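Local coordinates for glycoside hydrolase family 81 (Clostridium thermocellum, PDB 6FOP), which hydrolyses beta-1,3-glucans such as laminarin, as a family 81 glycoside hydrolase associated with the Clostridium thermocellum cellulosome, at residues A[219-231]-A[244-258]. Numbering follows the deposited sequence.
Sequences DYAYCFVTDTKVE and TFTAEVSVKEGTNKG
E248 faces both T226 and D227, because T226 is an extra residue in the strand 223-231: E248 O accepts T226 N and E248 N gives to D227 O, so both residues of this beta bulge bond to the one residue opposite. Its CB packs 3.9 Å from D227 CB. With CG anti to the backbone N (chi1 176°), the chain then runs toward T226, CG passing 3.4 Å from T226 OG1. At the tip, E248 OE1 takes a short 2.5 Å hydrogen bond from T226 OG1 on its anti lone pair. The other oxygen, E248 OE2, lies 2.9 Å from a water that also reaches D227 OD2; this water probably eases the proximity of two like charges. D227 OD1 is already in a salt bridge with K229 NZ.

At the open end of the hairpin, away from its turn, K252 N gives Y222 O an almost linear bond of 2.8 Å (178° at the hydrogen). The K252 chain then crosses F224 at about a right angle, its CG 3.8 Å above the ring centre in a CH-pi contact. Next to it, E253 lies alongside Y222, CG 4.0 Å from the ring centroid and the carboxylate nearly flat over that face (planes 21° apart), opposite the face covered by A221 CB. Y200, Q161 and S178 bind the E253 oxygens, holding the carboxylate in this stack. On the other face of the sheet, C223, V225 and V230 meet V249, V251, A247 and F245; V230 CG1 comes 3.5 Å from F245 CD2, and F245 stacks in turn on F296.

Strands 223-235 and 240-251 form a bulged antiparallel beta hairpin, with strand 295-301 extending the sheet beyond 240-251, while Y200 and Y135 from the eight-stranded sheet contact its F224 end.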
# COMPACT_ATOMS: atom_id res chain seq x y z
N ASP A 219 6.79 31.12 -10.63
CA ASP A 219 7.78 31.35 -9.59
C ASP A 219 8.52 30.09 -9.16
O ASP A 219 9.68 30.17 -8.78
CB ASP A 219 7.16 31.96 -8.33
CG ASP A 219 6.78 33.41 -8.47
OD1 ASP A 219 7.34 34.12 -9.32
OD2 ASP A 219 5.92 33.86 -7.66
N TYR A 220 7.84 28.95 -9.16
CA TYR A 220 8.46 27.68 -8.74
C TYR A 220 8.70 26.69 -9.88
O TYR A 220 9.19 25.59 -9.66
CB TYR A 220 7.64 27.05 -7.60
CG TYR A 220 7.55 27.98 -6.42
CD1 TYR A 220 8.63 28.16 -5.56
CD2 TYR A 220 6.43 28.81 -6.25
CE1 TYR A 220 8.57 29.05 -4.51
CE2 TYR A 220 6.37 29.71 -5.21
CZ TYR A 220 7.45 29.83 -4.35
OH TYR A 220 7.38 30.72 -3.34
N ALA A 221 8.47 27.11 -11.13
CA ALA A 221 8.58 26.21 -12.28
C ALA A 221 9.98 25.74 -12.58
O ALA A 221 10.18 24.73 -13.28
CB ALA A 221 7.96 26.83 -13.54
N TYR A 222 10.97 26.49 -12.10
CA TYR A 222 12.36 26.19 -12.35
C TYR A 222 13.07 25.53 -11.20
O TYR A 222 14.28 25.39 -11.22
CB TYR A 222 13.10 27.46 -12.90
CG TYR A 222 12.34 28.07 -14.06
CD1 TYR A 222 12.32 27.45 -15.29
CD2 TYR A 222 11.55 29.19 -13.88
CE1 TYR A 222 11.57 27.95 -16.35
CE2 TYR A 222 10.80 29.72 -14.94
CZ TYR A 222 10.83 29.11 -16.18
OH TYR A 222 10.08 29.64 -17.21
N CYS A 223 12.30 25.11 -10.19
CA CYS A 223 12.82 24.36 -9.05
C CYS A 223 12.54 22.90 -9.34
O CYS A 223 11.49 22.36 -8.98
CB CYS A 223 12.17 24.85 -7.77
SG CYS A 223 12.67 26.52 -7.31
N PHE A 224 13.43 22.26 -10.07
CA PHE A 224 13.21 20.90 -10.55
C PHE A 224 13.42 19.92 -9.39
O PHE A 224 14.44 19.95 -8.71
CB PHE A 224 14.18 20.57 -11.68
CG PHE A 224 13.79 21.13 -13.03
CD1 PHE A 224 13.03 22.28 -13.18
CD2 PHE A 224 14.23 20.47 -14.18
CE1 PHE A 224 12.69 22.75 -14.44
CE2 PHE A 224 13.89 20.94 -15.42
CZ PHE A 224 13.12 22.07 -15.55
N VAL A 225 12.44 19.03 -9.18
CA VAL A 225 12.56 18.02 -8.13
C VAL A 225 13.53 16.95 -8.59
O VAL A 225 13.34 16.35 -9.63
CB VAL A 225 11.20 17.41 -7.76
CG1 VAL A 225 11.39 16.28 -6.76
CG2 VAL A 225 10.32 18.48 -7.14
N THR A 226 14.59 16.75 -7.80
CA THR A 226 15.65 15.80 -8.12
C THR A 226 15.73 14.61 -7.16
O THR A 226 16.46 13.66 -7.44
CB THR A 226 17.02 16.50 -8.19
OG1 THR A 226 17.22 17.25 -6.99
CG2 THR A 226 17.03 17.45 -9.38
N ASP A 227 14.96 14.65 -6.07
CA ASP A 227 14.88 13.49 -5.16
C ASP A 227 13.63 13.67 -4.31
O ASP A 227 13.18 14.79 -4.08
CB ASP A 227 16.14 13.36 -4.28
CG ASP A 227 16.32 11.96 -3.68
OD1 ASP A 227 15.68 11.01 -4.10
OD2 ASP A 227 17.17 11.86 -2.78
N THR A 228 13.08 12.54 -3.86
CA THR A 228 11.94 12.52 -2.95
C THR A 228 12.18 11.41 -1.91
O THR A 228 12.65 10.31 -2.26
CB THR A 228 10.58 12.31 -3.66
OG1 THR A 228 10.56 11.04 -4.32
CG2 THR A 228 10.31 13.45 -4.66
N LYS A 229 11.86 11.73 -0.66
CA LYS A 229 12.15 10.84 0.48
C LYS A 229 11.07 10.90 1.52
O LYS A 229 10.61 11.98 1.90
CB LYS A 229 13.47 11.27 1.15
CG LYS A 229 14.73 11.06 0.32
CD LYS A 229 15.29 9.65 0.42
CE LYS A 229 16.13 9.26 -0.80
NZ LYS A 229 15.19 8.86 -1.91
N VAL A 230 10.72 9.72 2.06
CA VAL A 230 9.95 9.62 3.30
C VAL A 230 10.82 9.14 4.44
O VAL A 230 11.75 8.37 4.24
CB VAL A 230 8.72 8.74 3.19
CG1 VAL A 230 7.77 9.33 2.15
CG2 VAL A 230 9.07 7.27 2.88
N GLU A 231 10.49 9.62 5.64
CA GLU A 231 11.06 9.10 6.88
C GLU A 231 9.92 8.98 7.88
O GLU A 231 8.93 9.70 7.76
CB GLU A 231 12.11 10.05 7.46
CG GLU A 231 13.19 10.52 6.53
CD GLU A 231 13.82 11.77 7.11
OE1 GLU A 231 13.37 12.93 6.83
OE2 GLU A 231 14.71 11.59 7.93
N THR A 244 7.54 12.18 7.56
CA THR A 244 8.03 13.38 6.89
C THR A 244 8.23 13.06 5.41
O THR A 244 8.76 12.00 5.08
CB THR A 244 9.31 13.89 7.59
OG1 THR A 244 8.99 14.16 8.96
CG2 THR A 244 9.83 15.19 6.99
N PHE A 245 7.77 13.97 4.55
CA PHE A 245 7.91 13.90 3.08
C PHE A 245 8.80 15.04 2.66
O PHE A 245 8.51 16.18 3.02
CB PHE A 245 6.54 14.05 2.43
CG PHE A 245 5.58 12.97 2.85
CD1 PHE A 245 4.86 13.08 4.02
CD2 PHE A 245 5.40 11.85 2.07
CE1 PHE A 245 3.98 12.08 4.42
CE2 PHE A 245 4.53 10.83 2.47
CZ PHE A 245 3.84 10.96 3.65
N THR A 246 9.88 14.74 1.94
CA THR A 246 10.85 15.78 1.53
C THR A 246 11.17 15.65 0.06
O THR A 246 11.48 14.56 -0.43
CB THR A 246 12.13 15.68 2.37
OG1 THR A 246 11.77 15.73 3.76
CG2 THR A 246 13.08 16.84 2.07
N ALA A 247 11.09 16.78 -0.65
CA ALA A 247 11.52 16.89 -2.04
C ALA A 247 12.78 17.74 -2.06
O ALA A 247 12.84 18.78 -1.43
CB ALA A 247 10.44 17.54 -2.88
N GLU A 248 13.78 17.27 -2.78
CA GLU A 248 14.98 18.04 -3.06
C GLU A 248 14.73 18.77 -4.37
O GLU A 248 14.31 18.15 -5.33
CB GLU A 248 16.17 17.09 -3.22
CG GLU A 248 17.48 17.72 -3.60
CD GLU A 248 18.51 16.66 -3.96
OE1 GLU A 248 18.50 16.12 -5.11
OE2 GLU A 248 19.30 16.33 -3.07
N VAL A 249 15.07 20.06 -4.44
CA VAL A 249 15.00 20.81 -5.69
C VAL A 249 16.36 21.35 -6.13
O VAL A 249 17.23 21.69 -5.30
CB VAL A 249 13.97 21.95 -5.64
CG1 VAL A 249 12.57 21.42 -5.39
CG2 VAL A 249 14.32 23.01 -4.63
N SER A 250 16.52 21.37 -7.46
CA SER A 250 17.66 21.99 -8.10
C SER A 250 17.12 23.19 -8.89
O SER A 250 16.25 23.06 -9.75
CB SER A 250 18.38 20.93 -8.94
OG SER A 250 18.78 19.84 -8.09
N VAL A 251 17.61 24.37 -8.54
CA VAL A 251 17.09 25.61 -9.10
C VAL A 251 17.78 25.90 -10.44
O VAL A 251 18.98 26.20 -10.50
CB VAL A 251 17.30 26.78 -8.14
CG1 VAL A 251 16.71 28.05 -8.75
CG2 VAL A 251 16.68 26.49 -6.77
N LYS A 252 17.00 25.84 -11.51
CA LYS A 252 17.53 26.02 -12.88
C LYS A 252 17.71 27.50 -13.26
O LYS A 252 18.57 27.81 -14.09
CB LYS A 252 16.68 25.31 -13.91
CG LYS A 252 16.52 23.81 -13.64
CD LYS A 252 17.86 23.08 -13.64
CE LYS A 252 17.72 21.63 -13.26
NZ LYS A 252 19.07 21.05 -13.08
N GLU A 253 16.92 28.38 -12.69
CA GLU A 253 17.09 29.83 -12.85
C GLU A 253 16.25 30.51 -11.80
O GLU A 253 15.37 29.88 -11.20
CB GLU A 253 16.71 30.32 -14.24
CG GLU A 253 15.28 30.05 -14.62
CD GLU A 253 14.90 30.83 -15.89
OE1 GLU A 253 15.29 30.38 -17.01
OE2 GLU A 253 14.17 31.83 -15.75
N GLY A 254 16.49 31.80 -11.59
CA GLY A 254 15.71 32.64 -10.71
C GLY A 254 16.15 32.57 -9.27
O GLY A 254 17.00 31.78 -8.91
N THR A 255 15.51 33.39 -8.43
CA THR A 255 15.86 33.53 -7.04
C THR A 255 14.83 32.91 -6.10
O THR A 255 14.98 33.03 -4.90
CB THR A 255 16.06 35.01 -6.69
OG1 THR A 255 14.89 35.74 -7.09
CG2 THR A 255 17.29 35.58 -7.44
N ASN A 256 13.81 32.26 -6.63
CA ASN A 256 12.89 31.52 -5.79
C ASN A 256 13.43 30.12 -5.54
O ASN A 256 14.03 29.49 -6.43
CB ASN A 256 11.50 31.45 -6.44
CG ASN A 256 10.88 32.83 -6.63
OD1 ASN A 256 10.73 33.57 -5.67
ND2 ASN A 256 10.54 33.17 -7.84
N LYS A 257 13.16 29.59 -4.35
CA LYS A 257 13.47 28.21 -4.05
C LYS A 257 12.33 27.62 -3.23
O LYS A 257 12.04 28.07 -2.13
CB LYS A 257 14.80 28.06 -3.29
CG LYS A 257 15.26 26.61 -3.23
CD LYS A 257 16.63 26.44 -2.62
CE LYS A 257 17.01 24.98 -2.63
NZ LYS A 257 18.37 24.79 -2.06
N GLY A 258 11.69 26.63 -3.80
CA GLY A 258 10.58 25.92 -3.18
C GLY A 258 9.89 25.11 -4.23
O GLY A 258 10.38 24.95 -5.33
O HOH W 1 9.99 35.65 -9.39
O HOH W 2 19.59 13.73 -6.08
O HOH W 3 19.59 13.43 -3.05
O HOH W 4 11.59 13.10 4.57